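Local atomic coordinates of B-agarase (Saccharophagus degradans, PDB entry 4BQ2), a protein that hydrolyses the beta-linkages of agarose chains as an exo-acting beta-agarase of glycoside hydrolase family 50. Residues T296-D301 with R372-S377; A343-L348 with Y376-A381; Q522-L527 with S572-A577; K442-G447 with Y504-H509; A234-K239 with V404-N409. All blocks are in the same frame, centred on the assembly; numbering follows the deposited sequence.

Contact 1: residues T296-D301 with R372-S377; sequences TMTGYD and RGEAYS
Glu-374 lies against Thr-298 and Tyr-300 where strand 296-301 pairs with strand 373-376 in a four-stranded antiparallel sheet. Thr-296 and Tyr-376 form a hydrogen-bonded pair, joined by two backbone bonds, and Met-297 faces Ala-375 as a non-hydrogen-bonded pair. Regular pairing then breaks: strand 296-301 is interrupted at Thr-298 and Gly-299, and Glu-374 grips both sides of the break with its backbone, its O accepting from Thr-298 N and its N giving a bond to Tyr-300 O.

The Glu-374 side chain covers the same spot. CB sits 3.5 Å from Tyr-300 O, and CG comes equally near Thr-298 OG1. With CG anti to the backbone N (chi1 172°), the extended chain carries CD to 4.0 Å from Tyr-300 CB. OE1 takes a short 2.5 Å hydrogen bond from Thr-298 OG1 on its anti side, 20° out of the carboxylate plane, while OE2 reaches past the strands to a salt bridge with Arg-334 and a hydrogen bond with Tyr-302 OH. Thr-298 OG1 also accepts from Tyr-300 N, closing an ST turn, so the hydroxyl that donates to the carboxylate also fixes the turn.

A water takes up Gly-299 N and donates to both Tyr-300 O and Glu-374 O. At the end of the pair, Arg-372 NE lies 2.9 Å from Asp-301 OD2 in a salt bridge; OD2 accepts through its syn lone pair and lies close to the guanidinium plane, while OD1 bonds to Tyr-361 OH. A second water donates to Asp-301 OD2 and to Arg-372 O, 2.8 Å from each.

Contact 2: residues A343-L348 with Y376-A381; sequences AMFNWL and YSFYSA
Phe-345 approaches the rim of Phe-378 at a slant, its CD1 3.9 Å from Phe-378 CE2 and near the plane of the Phe-378 ring. Trp-347 reaches the same ring in two ways. Its carbonyl O lies in the ring plane at the edge, 3.9 Å from Phe-378 CZ, and its indole is met on the edge by Phe-378 CE1. The indole also slants across Tyr-376, Trp-347 CZ3 standing 3.9 Å from Tyr-376 OH, a hydroxyl already hydrogen-bonded to Leu-355 O.

Phe-378 opens helix 378-387 directly after strand 373-376, and Ser-377 is its N-cap: Ser-377 OG accepts from Ser-380 N at 3.1 Å. Across this strand-to-helix junction Tyr-376 meets Phe-378, two residues on, in an edge-to-face (T-shaped) stack with Tyr-376 CD2 over the centre of the Phe-378 ring.

Leu-348 touches both members of this stack. Its CG is anti to the carbonyl carbon (chi1 -71°), which helps to bring CD2 to 4.0 Å from Tyr-376 CB and 3.9 Å from Phe-378 CZ. Leu-348 runs past Tyr-376 in the opposite direction but meets Phe-378 at about a right angle.

Contact 3: residues Q522-L527 with S572-A577; sequences QAFSKL and SMLLSA
Leu-574 sits over one face of the Phe-524 ring: its CB stands 3.8 Å from the ring centroid of Phe-524, only 6° off the normal, a CH-pi contact. Both methyls of Leu-574 extend over the near half of the ring, CD2 reaching Phe-524 CB at 3.8 Å. The far rim of the ring instead meets backbone, with Phe-524 CE1 3.2 Å from Leu-574 O. One turn on, Leu-527 enters between Met-573 and Ala-577. Its CD1 presses on Ala-577 CB at 3.4 Å, tighter than usual for two carbons, and its CB is met by Met-573 CE at 4.0 Å.

Two torsions set up these contacts. The ring of Phe-524 is turned to a chi2 of -7°, which lays its face on Leu-574. Met-573 is extended until it bends at its last torsion, bringing its methyl onto Leu-527. No hydrogen bond joins the two segments. The axes of 522-527 and 572-577 approach to 10.2 Å with their N-to-C directions 133° apart, an oblique, roughly antiparallel helix pair held by apolar packing.

Helix 505-511 backs the pair, Pro-507 and Leu-511 touching Leu-574 and Thr-510 touching Phe-524. Leu-575, pointing away from helix 519-532, packs on helix 611-620, and Ser-572 OG is hydrogen-bonded to Glu-612 of that helix. Helix 519-532 is thus packed on long helix 565-593, with helix 505-511 beside both.

Contact 4: residues K442-G447 with Y504-H509; sequences KTVSSG and YGIPIH
Ser-445 and His-509 make a CH-pi contact: Ser-445 CB is centred over one face of the imidazole, 3.7 Å from the centroid of the His-509 ring. His-509 CG is anti to its backbone N (chi1 -171°), which carries the ring off helix 505-511 so that this face lies against the serine.

Two CA-H...O contacts join the backbones. Ser-445 O points at the first turn of the helix, 3.5 Å from Ile-506 CA with an almost straight approach (174° at H), and Ser-446 O lies 3.2 Å from Gly-505 CA. Gly-505 follows the N-cap residue Tyr-504 and has no side chain, so this carbonyl can come right down on its CA. Separately, Ser-445 O packs 3.3 Å from His-509 CB.

Apolar contact falls to Ile-506, which lays CG1 3.6 Å from Ser-446 CA and offers CG2 to Val-444 CG2. Tyr-578 of helix 565-593 and Met-454 of the partner strand 454-455 close round the same isoleucine.

Polar bonding is indirect or local. One water accepts from Ser-445 N and lies 2.9 Å from His-509 ND1. Within 442-447, Ser-445 OG takes a 2.8 Å bond from Gly-447 N, an ST turn, and is also bonded to Asp-449, as is Ser-446 OG.

The turn that follows strand 443-444 therefore sits on the start of helix 505-511 without a direct hydrogen bond. Shape, CH contacts and the bridging water hold the two together, while the serine hydroxyls are engaged in shaping the turn that delivers Ser-445 O to the helix.

Contact 5: residues A234-K239 with V404-N409; sequences AELDGK and VDRMLN
Leu-236 has CG anti to its carbonyl carbon (chi1 -60°), which sets CG against helix 394-410; with chi2 at 174° the methyls part to different residues. CD1 rests 3.8 Å from Arg-406 CG, and CD2 sits 3.8 Å from Asn-409 CB. Asn-409 in turn holds CG anti to its backbone N (chi1 -179°), which places ND2 where it can reach a bridging water.

The linker after helix 222-235 is shaped by an Asx turn: Asp-237 OD1 accepts from Lys-239 N at 2.9 Å, with Gly-238 at positive phi between them. One water donates to Asp-237 OD1 and Lys-239 O and accepts from Asn-409 ND2 at 3.1 Å. A second takes Gly-238 N at 2.7 Å and donates to Asp-405 O at 2.8 Å. Gly-238 CA also lies against Asp-405 OD1, an oxygen that forms a salt bridge with Arg-428.

Beyond Leu-236, the extended Arg-406 forms salt bridges to Glu-232 of helix 222-235 and to Asp-725, so its aliphatic part packs while its charge is held elsewhere. Leu-236 and Gly-238 make the main direct contacts, while polar groups of the turn meet the helix through two waters, consistent with a water-bridged edge beside aliphatic packing.

Contact 5 opens first, at the end of helix 222-235, and closes on helix 394-410, making the longest loop. Contacts 1 and 2 both lie within it and end on the same stretch: 296-301 opens, 343-348 opens, and the closing segments 372-377 and 376-381 share Tyr-376 and Ser-377. They touch through Phe-345 and Leu-348 on strand 296-301, tying the four-stranded sheet, the loop after helix 339-342 and helix 378-387 together. Contact 4 follows in series, bringing strand 443-444 to helix 505-511, and contact 3 then joins helices 519-532 and 565-593. Pro-507 packs on both Phe-524 and Leu-574, merging contacts 3 and 4 into one cluster, about 48 to 52 Å between centres from contact 5.

Contact 1: residues T296-D301 with R372-S377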
# COMPACT_ATOMS: atom_id res chain seq x y z
N THR A 296 -5.81 -5.08 16.07
CA THR A 296 -7.10 -4.72 15.46
C THR A 296 -8.03 -4.15 16.53
O THR A 296 -8.00 -4.63 17.66
CB THR A 296 -7.75 -5.95 14.75
OG1 THR A 296 -8.89 -5.54 13.99
CG2 THR A 296 -8.08 -7.15 15.73
N MET A 297 -8.82 -3.11 16.20
CA MET A 297 -9.66 -2.47 17.22
C MET A 297 -10.73 -3.44 17.77
O MET A 297 -11.46 -4.06 16.99
CB MET A 297 -10.33 -1.17 16.68
CG MET A 297 -9.39 -0.01 16.31
SD MET A 297 -8.30 0.57 17.63
CE MET A 297 -8.01 2.24 17.08
N THR A 298 -10.78 -3.58 19.10
CA THR A 298 -11.77 -4.47 19.74
C THR A 298 -13.17 -3.89 19.90
O THR A 298 -14.15 -4.63 20.09
CB THR A 298 -11.32 -4.95 21.13
OG1 THR A 298 -11.24 -3.82 22.00
CG2 THR A 298 -9.98 -5.69 21.08
N GLY A 299 -13.26 -2.56 19.86
CA GLY A 299 -14.51 -1.89 20.12
C GLY A 299 -14.62 -1.42 21.56
O GLY A 299 -15.63 -0.80 21.92
N TYR A 300 -13.62 -1.71 22.39
CA TYR A 300 -13.59 -1.16 23.75
C TYR A 300 -12.71 0.09 23.89
O TYR A 300 -11.83 0.37 23.05
CB TYR A 300 -13.22 -2.24 24.76
CG TYR A 300 -14.25 -3.36 24.82
CD1 TYR A 300 -14.25 -4.39 23.88
CD2 TYR A 300 -15.24 -3.38 25.82
CE1 TYR A 300 -15.18 -5.41 23.92
CE2 TYR A 300 -16.18 -4.39 25.87
CZ TYR A 300 -16.14 -5.41 24.92
OH TYR A 300 -17.06 -6.43 24.94
N ASP A 301 -12.94 0.84 24.98
CA ASP A 301 -12.17 2.02 25.29
C ASP A 301 -11.89 2.09 26.79
O ASP A 301 -12.50 1.37 27.58
CB ASP A 301 -12.87 3.29 24.75
CG ASP A 301 -11.88 4.40 24.40
OD1 ASP A 301 -10.65 4.27 24.68
OD2 ASP A 301 -12.33 5.43 23.83
N ARG A 372 -9.68 6.21 18.60
CA ARG A 372 -8.75 5.68 19.58
C ARG A 372 -9.42 4.45 20.18
O ARG A 372 -10.64 4.25 20.05
CB ARG A 372 -8.53 6.69 20.71
CG ARG A 372 -9.82 7.02 21.45
CD ARG A 372 -9.63 7.99 22.60
NE ARG A 372 -10.76 7.86 23.54
CZ ARG A 372 -11.31 8.87 24.23
NH1 ARG A 372 -10.84 10.10 24.12
NH2 ARG A 372 -12.34 8.63 25.04
N GLY A 373 -8.64 3.62 20.86
CA GLY A 373 -9.27 2.45 21.43
C GLY A 373 -8.35 1.30 21.75
O GLY A 373 -7.15 1.28 21.38
N GLU A 374 -8.93 0.36 22.48
CA GLU A 374 -8.27 -0.89 22.76
C GLU A 374 -8.16 -1.70 21.46
O GLU A 374 -9.05 -1.65 20.59
CB GLU A 374 -9.04 -1.65 23.86
CG GLU A 374 -8.55 -3.07 24.11
CD GLU A 374 -9.55 -3.88 24.91
OE1 GLU A 374 -10.45 -4.51 24.28
OE2 GLU A 374 -9.44 -3.91 26.16
N ALA A 375 -7.02 -2.37 21.30
CA ALA A 375 -6.81 -3.25 20.17
C ALA A 375 -6.21 -4.58 20.68
O ALA A 375 -5.75 -4.65 21.83
CB ALA A 375 -5.92 -2.56 19.13
N TYR A 376 -6.29 -5.64 19.89
CA TYR A 376 -5.68 -6.90 20.31
C TYR A 376 -4.87 -7.45 19.15
O TYR A 376 -5.29 -7.37 18.00
CB TYR A 376 -6.73 -7.93 20.78
CG TYR A 376 -6.15 -9.19 21.43
CD1 TYR A 376 -5.72 -9.17 22.75
CD2 TYR A 376 -6.04 -10.38 20.71
CE1 TYR A 376 -5.20 -10.30 23.36
CE2 TYR A 376 -5.50 -11.52 21.30
CZ TYR A 376 -5.09 -11.47 22.65
OH TYR A 376 -4.55 -12.57 23.29
N SER A 377 -3.67 -7.95 19.47
CA SER A 377 -2.83 -8.60 18.47
C SER A 377 -2.91 -10.11 18.59
O SER A 377 -2.23 -10.73 19.43
CB SER A 377 -1.35 -8.13 18.59
OG SER A 377 -0.59 -8.84 17.62
O HOH W 1 -11.51 -0.26 20.28
O HOH W 2 -13.10 4.65 21.25

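Contact 2: residues A343-L348 with Y376-A381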
# COMPACT_ATOMS: atom_id res chain seq x y z
N ALA A 343 -18.68 -7.15 18.66
CA ALA A 343 -19.38 -8.37 18.25
C ALA A 343 -18.63 -9.18 17.17
O ALA A 343 -19.00 -10.31 16.88
CB ALA A 343 -20.82 -8.07 17.81
N MET A 344 -17.59 -8.60 16.57
CA MET A 344 -16.83 -9.36 15.58
C MET A 344 -16.01 -10.46 16.20
O MET A 344 -15.59 -11.38 15.49
CB MET A 344 -15.87 -8.46 14.79
CG MET A 344 -16.53 -7.26 14.15
SD MET A 344 -15.26 -6.19 13.45
CE MET A 344 -16.34 -5.27 12.35
N PHE A 345 -15.78 -10.37 17.51
CA PHE A 345 -14.80 -11.27 18.16
C PHE A 345 -15.40 -12.39 18.97
O PHE A 345 -16.12 -12.13 19.95
CB PHE A 345 -13.79 -10.46 19.01
CG PHE A 345 -13.08 -9.40 18.21
CD1 PHE A 345 -11.99 -9.73 17.39
CD2 PHE A 345 -13.54 -8.09 18.22
CE1 PHE A 345 -11.35 -8.75 16.62
CE2 PHE A 345 -12.91 -7.11 17.45
CZ PHE A 345 -11.81 -7.44 16.66
N ASN A 346 -15.07 -13.64 18.60
CA ASN A 346 -15.63 -14.78 19.33
C ASN A 346 -14.92 -14.97 20.67
O ASN A 346 -15.49 -15.54 21.60
CB ASN A 346 -15.55 -16.09 18.53
CG ASN A 346 -16.66 -16.22 17.48
OD1 ASN A 346 -17.62 -15.47 17.47
ND2 ASN A 346 -16.49 -17.15 16.58
N TRP A 347 -13.67 -14.51 20.75
CA TRP A 347 -12.90 -14.66 21.99
C TRP A 347 -11.96 -13.50 22.20
O TRP A 347 -11.15 -13.20 21.31
CB TRP A 347 -12.09 -15.96 21.96
CG TRP A 347 -11.19 -16.18 23.17
CD1 TRP A 347 -11.54 -16.79 24.35
CD2 TRP A 347 -9.79 -15.81 23.31
NE1 TRP A 347 -10.46 -16.83 25.20
CE2 TRP A 347 -9.38 -16.24 24.60
CE3 TRP A 347 -8.86 -15.18 22.47
CZ2 TRP A 347 -8.06 -16.05 25.07
CZ3 TRP A 347 -7.56 -14.99 22.94
CH2 TRP A 347 -7.17 -15.42 24.22
N LEU A 348 -12.05 -12.87 23.36
CA LEU A 348 -11.02 -11.93 23.81
C LEU A 348 -10.71 -12.26 25.28
O LEU A 348 -11.62 -12.61 26.03
CB LEU A 348 -11.48 -10.48 23.66
CG LEU A 348 -11.59 -9.92 22.24
CD1 LEU A 348 -12.29 -8.58 22.28
CD2 LEU A 348 -10.20 -9.79 21.60
N TYR A 376 -6.29 -5.64 19.89
CA TYR A 376 -5.68 -6.90 20.31
C TYR A 376 -4.87 -7.45 19.15
O TYR A 376 -5.29 -7.37 18.00
CB TYR A 376 -6.73 -7.93 20.78
CG TYR A 376 -6.15 -9.19 21.43
CD1 TYR A 376 -5.72 -9.17 22.75
CD2 TYR A 376 -6.04 -10.38 20.71
CE1 TYR A 376 -5.20 -10.30 23.36
CE2 TYR A 376 -5.50 -11.52 21.30
CZ TYR A 376 -5.09 -11.47 22.65
OH TYR A 376 -4.55 -12.57 23.29
N SER A 377 -3.67 -7.95 19.47
CA SER A 377 -2.83 -8.60 18.47
C SER A 377 -2.91 -10.11 18.59
O SER A 377 -2.23 -10.73 19.43
CB SER A 377 -1.35 -8.13 18.59
OG SER A 377 -0.59 -8.84 17.62
N PHE A 378 -3.74 -10.72 17.75
CA PHE A 378 -3.83 -12.17 17.68
C PHE A 378 -2.50 -12.81 17.24
O PHE A 378 -2.10 -13.86 17.77
CB PHE A 378 -4.98 -12.59 16.77
CG PHE A 378 -6.33 -12.35 17.39
CD1 PHE A 378 -6.88 -13.28 18.28
CD2 PHE A 378 -7.04 -11.18 17.09
CE1 PHE A 378 -8.13 -13.03 18.85
CE2 PHE A 378 -8.28 -10.94 17.66
CZ PHE A 378 -8.82 -11.86 18.54
N TYR A 379 -1.81 -12.17 16.30
CA TYR A 379 -0.47 -12.66 15.87
C TYR A 379 0.49 -12.76 17.07
O TYR A 379 1.13 -13.79 17.29
CB TYR A 379 0.11 -11.76 14.75
CG TYR A 379 1.44 -12.23 14.20
CD1 TYR A 379 1.51 -13.18 13.19
CD2 TYR A 379 2.65 -11.72 14.70
CE1 TYR A 379 2.72 -13.61 12.69
CE2 TYR A 379 3.87 -12.15 14.20
CZ TYR A 379 3.90 -13.10 13.20
OH TYR A 379 5.11 -13.53 12.71
N SER A 380 0.58 -11.69 17.86
CA SER A 380 1.44 -11.70 19.05
C SER A 380 1.04 -12.82 20.03
O SER A 380 1.91 -13.57 20.54
CB SER A 380 1.42 -10.33 19.73
OG SER A 380 2.41 -10.25 20.74
N ALA A 381 -0.27 -12.98 20.23
CA ALA A 381 -0.80 -14.04 21.09
C ALA A 381 -0.38 -15.40 20.53
O ALA A 381 0.03 -16.26 21.28
CB ALA A 381 -2.34 -13.92 21.22

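Contact 3: residues Q522-L527 with S572-A577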
# COMPACT_ATOMS: atom_id res chain seq x y z
N GLN A 522 6.68 32.46 1.50
CA GLN A 522 7.74 33.48 1.34
C GLN A 522 8.76 33.03 0.29
O GLN A 522 9.19 33.84 -0.56
CB GLN A 522 8.44 33.77 2.67
CG GLN A 522 7.52 34.40 3.72
CD GLN A 522 8.01 34.20 5.14
OE1 GLN A 522 9.18 33.95 5.37
NE2 GLN A 522 7.10 34.30 6.10
N ALA A 523 9.15 31.76 0.34
CA ALA A 523 10.09 31.26 -0.66
C ALA A 523 9.47 31.36 -2.06
O ALA A 523 10.14 31.78 -3.00
CB ALA A 523 10.47 29.81 -0.36
N PHE A 524 8.19 30.97 -2.20
CA PHE A 524 7.55 30.97 -3.53
C PHE A 524 7.45 32.40 -4.07
O PHE A 524 7.73 32.64 -5.25
CB PHE A 524 6.13 30.37 -3.53
CG PHE A 524 6.07 28.89 -3.36
CD1 PHE A 524 7.22 28.11 -3.36
CD2 PHE A 524 4.82 28.24 -3.27
CE1 PHE A 524 7.13 26.73 -3.22
CE2 PHE A 524 4.73 26.85 -3.15
CZ PHE A 524 5.91 26.10 -3.12
N SER A 525 7.07 33.31 -3.20
CA SER A 525 6.99 34.75 -3.52
C SER A 525 8.33 35.32 -4.02
O SER A 525 8.37 36.02 -5.04
CB SER A 525 6.51 35.52 -2.31
OG SER A 525 6.40 36.90 -2.61
N LYS A 526 9.43 34.94 -3.36
CA LYS A 526 10.79 35.35 -3.77
C LYS A 526 11.14 34.89 -5.19
O LYS A 526 11.73 35.64 -5.99
CB LYS A 526 11.87 34.83 -2.81
CG LYS A 526 11.87 35.41 -1.41
CD LYS A 526 13.17 35.04 -0.68
CE LYS A 526 13.05 35.20 0.83
NZ LYS A 526 12.15 34.19 1.47
N LEU A 527 10.83 33.63 -5.48
CA LEU A 527 11.13 33.07 -6.78
C LEU A 527 10.36 33.77 -7.88
O LEU A 527 10.90 33.96 -8.97
CB LEU A 527 10.84 31.56 -6.82
CG LEU A 527 11.82 30.68 -6.02
CD1 LEU A 527 11.20 29.30 -5.83
CD2 LEU A 527 13.19 30.59 -6.68
N SER A 572 5.32 24.42 -11.82
CA SER A 572 6.46 23.49 -11.96
C SER A 572 7.68 24.01 -11.19
O SER A 572 8.30 23.27 -10.42
CB SER A 572 6.81 23.25 -13.42
OG SER A 572 7.84 22.26 -13.52
N MET A 573 8.01 25.29 -11.39
CA MET A 573 9.14 25.92 -10.71
C MET A 573 8.98 25.88 -9.17
O MET A 573 9.95 25.59 -8.44
CB MET A 573 9.29 27.38 -11.20
CG MET A 573 10.20 28.23 -10.32
SD MET A 573 10.40 29.91 -10.95
CE MET A 573 8.96 30.67 -10.22
N LEU A 574 7.78 26.18 -8.69
CA LEU A 574 7.48 26.22 -7.25
C LEU A 574 7.50 24.81 -6.62
O LEU A 574 8.00 24.63 -5.48
CB LEU A 574 6.12 26.88 -6.99
CG LEU A 574 5.99 28.32 -7.50
CD1 LEU A 574 4.63 28.90 -7.17
CD2 LEU A 574 7.11 29.21 -7.00
N LEU A 575 6.96 23.84 -7.35
CA LEU A 575 7.00 22.44 -6.89
C LEU A 575 8.45 21.96 -6.79
O LEU A 575 8.82 21.30 -5.82
CB LEU A 575 6.16 21.49 -7.77
CG LEU A 575 5.94 20.06 -7.21
CD1 LEU A 575 5.41 20.10 -5.76
CD2 LEU A 575 5.02 19.22 -8.08
N SER A 576 9.27 22.28 -7.80
CA SER A 576 10.66 21.91 -7.79
C SER A 576 11.34 22.49 -6.60
O SER A 576 12.07 21.78 -5.91
CB SER A 576 11.39 22.34 -9.08
OG SER A 576 11.03 21.49 -10.16
N ALA A 577 11.10 23.77 -6.33
CA ALA A 577 11.79 24.42 -5.23
C ALA A 577 11.38 23.84 -3.87
O ALA A 577 12.23 23.63 -2.98
CB ALA A 577 11.58 25.93 -5.28

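Contact 4: residues K442-G447 with Y504-H509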
# COMPACT_ATOMS: atom_id res chain seq x y z
N LYS A 442 5.49 24.18 11.01
CA LYS A 442 4.40 24.68 10.18
C LYS A 442 4.17 23.71 9.03
O LYS A 442 5.08 22.93 8.69
CB LYS A 442 4.74 26.07 9.65
CG LYS A 442 4.66 27.19 10.70
CD LYS A 442 5.32 28.43 10.13
CE LYS A 442 5.64 29.50 11.17
NZ LYS A 442 4.41 30.12 11.72
N THR A 443 2.96 23.74 8.47
CA THR A 443 2.54 22.83 7.37
C THR A 443 2.15 23.56 6.07
O THR A 443 1.91 24.77 6.06
CB THR A 443 1.37 21.89 7.80
OG1 THR A 443 0.20 22.66 8.13
CG2 THR A 443 1.81 21.03 9.03
N VAL A 444 2.08 22.79 4.97
CA VAL A 444 1.46 23.23 3.71
C VAL A 444 0.54 22.07 3.28
O VAL A 444 0.50 21.01 3.94
CB VAL A 444 2.52 23.54 2.62
CG1 VAL A 444 3.44 24.69 3.06
CG2 VAL A 444 3.34 22.30 2.30
N SER A 445 -0.22 22.27 2.21
CA SER A 445 -1.19 21.26 1.78
C SER A 445 -1.18 21.13 0.26
O SER A 445 -0.93 22.11 -0.43
CB SER A 445 -2.61 21.63 2.24
OG SER A 445 -3.56 20.74 1.67
N SER A 446 -1.40 19.89 -0.20
CA SER A 446 -1.54 19.56 -1.61
C SER A 446 -2.99 19.76 -2.02
O SER A 446 -3.32 19.62 -3.19
CB SER A 446 -1.18 18.07 -1.82
OG SER A 446 -2.20 17.21 -1.26
N GLY A 447 -3.86 20.06 -1.05
CA GLY A 447 -5.31 20.09 -1.28
C GLY A 447 -5.96 18.71 -1.26
O GLY A 447 -7.18 18.58 -1.39
N TYR A 504 -0.27 19.90 -9.27
CA TYR A 504 0.33 21.14 -8.74
C TYR A 504 -0.42 21.65 -7.52
O TYR A 504 -0.48 22.86 -7.26
CB TYR A 504 0.45 22.21 -9.86
CG TYR A 504 1.44 21.75 -10.90
CD1 TYR A 504 2.79 21.57 -10.58
CD2 TYR A 504 1.02 21.40 -12.18
CE1 TYR A 504 3.70 21.09 -11.52
CE2 TYR A 504 1.92 20.93 -13.14
CZ TYR A 504 3.26 20.78 -12.80
OH TYR A 504 4.15 20.31 -13.70
N GLY A 505 -0.98 20.72 -6.76
CA GLY A 505 -1.78 21.10 -5.60
C GLY A 505 -1.03 21.88 -4.54
O GLY A 505 -1.61 22.76 -3.91
N ILE A 506 0.25 21.55 -4.31
CA ILE A 506 1.04 22.30 -3.31
C ILE A 506 1.27 23.76 -3.74
O ILE A 506 1.02 24.67 -2.95
CB ILE A 506 2.35 21.56 -2.89
CG1 ILE A 506 2.00 20.26 -2.15
CG2 ILE A 506 3.19 22.43 -1.96
CD1 ILE A 506 3.21 19.38 -1.89
N PRO A 507 1.74 23.99 -4.99
CA PRO A 507 1.81 25.38 -5.45
C PRO A 507 0.47 26.11 -5.42
O PRO A 507 0.40 27.22 -4.93
CB PRO A 507 2.32 25.25 -6.89
CG PRO A 507 3.24 24.08 -6.80
CD PRO A 507 2.51 23.10 -5.89
N ILE A 508 -0.59 25.46 -5.88
CA ILE A 508 -1.89 26.12 -5.96
C ILE A 508 -2.37 26.50 -4.56
O ILE A 508 -2.69 27.66 -4.30
CB ILE A 508 -2.90 25.22 -6.72
CG1 ILE A 508 -2.51 25.18 -8.20
CG2 ILE A 508 -4.36 25.61 -6.47
CD1 ILE A 508 -3.36 24.25 -9.04
N HIS A 509 -2.40 25.53 -3.64
CA HIS A 509 -2.84 25.82 -2.27
C HIS A 509 -1.96 26.86 -1.56
O HIS A 509 -2.47 27.73 -0.83
CB HIS A 509 -2.87 24.53 -1.44
CG HIS A 509 -3.52 24.69 -0.09
ND1 HIS A 509 -2.85 25.21 1.01
CD2 HIS A 509 -4.76 24.36 0.35
CE1 HIS A 509 -3.66 25.22 2.05
NE2 HIS A 509 -4.82 24.72 1.68
O HOH W 3 -0.08 25.30 1.68

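Contact 5: residues A234-K239 with V404-N409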
# COMPACT_ATOMS: atom_id res chain seq x y z
N ALA A 234 12.33 -27.78 12.26
CA ALA A 234 13.23 -28.84 11.83
C ALA A 234 13.93 -28.49 10.52
O ALA A 234 15.02 -28.97 10.27
CB ALA A 234 12.51 -30.19 11.74
N GLU A 235 13.33 -27.61 9.71
CA GLU A 235 13.92 -27.22 8.42
C GLU A 235 14.80 -25.98 8.50
O GLU A 235 15.66 -25.77 7.66
CB GLU A 235 12.84 -27.10 7.34
CG GLU A 235 12.19 -28.45 7.04
CD GLU A 235 10.72 -28.35 6.65
OE1 GLU A 235 10.33 -27.32 6.06
OE2 GLU A 235 9.96 -29.32 6.93
N LEU A 236 14.59 -25.15 9.51
CA LEU A 236 15.38 -23.95 9.69
C LEU A 236 16.66 -24.21 10.46
O LEU A 236 16.63 -24.56 11.65
CB LEU A 236 14.54 -22.86 10.38
CG LEU A 236 13.28 -22.46 9.60
CD1 LEU A 236 12.45 -21.50 10.44
CD2 LEU A 236 13.59 -21.85 8.23
N ASP A 237 17.79 -24.03 9.78
CA ASP A 237 19.09 -24.36 10.37
C ASP A 237 20.00 -23.14 10.39
O ASP A 237 21.17 -23.25 10.74
CB ASP A 237 19.76 -25.48 9.57
CG ASP A 237 19.84 -25.16 8.09
OD1 ASP A 237 19.74 -23.99 7.68
OD2 ASP A 237 20.00 -26.10 7.30
N GLY A 238 19.48 -21.99 10.01
CA GLY A 238 20.29 -20.76 9.99
C GLY A 238 21.26 -20.63 8.83
O GLY A 238 22.02 -19.68 8.77
N LYS A 239 21.24 -21.56 7.88
CA LYS A 239 22.22 -21.53 6.78
C LYS A 239 21.78 -20.65 5.57
O LYS A 239 20.72 -20.87 4.99
CB LYS A 239 22.58 -22.97 6.32
CG LYS A 239 23.42 -23.77 7.33
CD LYS A 239 23.67 -25.21 6.86
CE LYS A 239 23.67 -26.19 8.05
NZ LYS A 239 23.93 -27.63 7.68
N VAL A 404 14.89 -14.25 11.38
CA VAL A 404 16.20 -14.19 10.69
C VAL A 404 16.50 -15.54 10.01
O VAL A 404 16.89 -15.60 8.83
CB VAL A 404 17.36 -13.75 11.65
CG1 VAL A 404 18.70 -13.82 10.95
CG2 VAL A 404 17.15 -12.34 12.14
N ASP A 405 16.27 -16.65 10.72
CA ASP A 405 16.51 -17.98 10.13
C ASP A 405 15.64 -18.20 8.88
O ASP A 405 16.11 -18.78 7.91
CB ASP A 405 16.22 -19.10 11.15
CG ASP A 405 17.33 -19.24 12.21
OD1 ASP A 405 18.41 -18.57 12.11
OD2 ASP A 405 17.11 -20.03 13.16
N ARG A 406 14.38 -17.76 8.93
CA ARG A 406 13.50 -17.86 7.75
C ARG A 406 14.09 -17.03 6.62
O ARG A 406 14.21 -17.51 5.52
CB ARG A 406 12.11 -17.29 8.05
CG ARG A 406 11.26 -18.19 8.93
CD ARG A 406 10.09 -17.42 9.52
NE ARG A 406 9.01 -18.33 9.93
CZ ARG A 406 7.93 -17.96 10.61
NH1 ARG A 406 7.73 -16.67 10.96
NH2 ARG A 406 7.05 -18.89 10.94
N MET A 407 14.38 -15.76 6.88
CA MET A 407 14.87 -14.86 5.80
C MET A 407 16.06 -15.47 5.08
O MET A 407 16.10 -15.51 3.84
CB MET A 407 15.22 -13.48 6.35
CG MET A 407 14.01 -12.73 6.93
SD MET A 407 12.56 -12.71 5.86
CE MET A 407 11.23 -12.85 7.07
N LEU A 408 17.02 -15.96 5.86
CA LEU A 408 18.21 -16.65 5.32
C LEU A 408 17.87 -17.94 4.56
O LEU A 408 18.41 -18.19 3.46
CB LEU A 408 19.25 -16.92 6.42
CG LEU A 408 19.83 -15.67 7.07
CD1 LEU A 408 20.70 -16.10 8.24
CD2 LEU A 408 20.62 -14.87 6.04
N ASN A 409 16.97 -18.75 5.10
CA ASN A 409 16.54 -19.94 4.36
C ASN A 409 15.84 -19.58 3.05
O ASN A 409 16.03 -20.23 2.01
CB ASN A 409 15.64 -20.86 5.22
CG ASN A 409 15.19 -22.12 4.47
OD1 ASN A 409 14.11 -22.15 3.88
ND2 ASN A 409 16.06 -23.13 4.44
O HOH W 4 18.50 -22.19 6.02
O HOH W 5 17.54 -21.12 8.29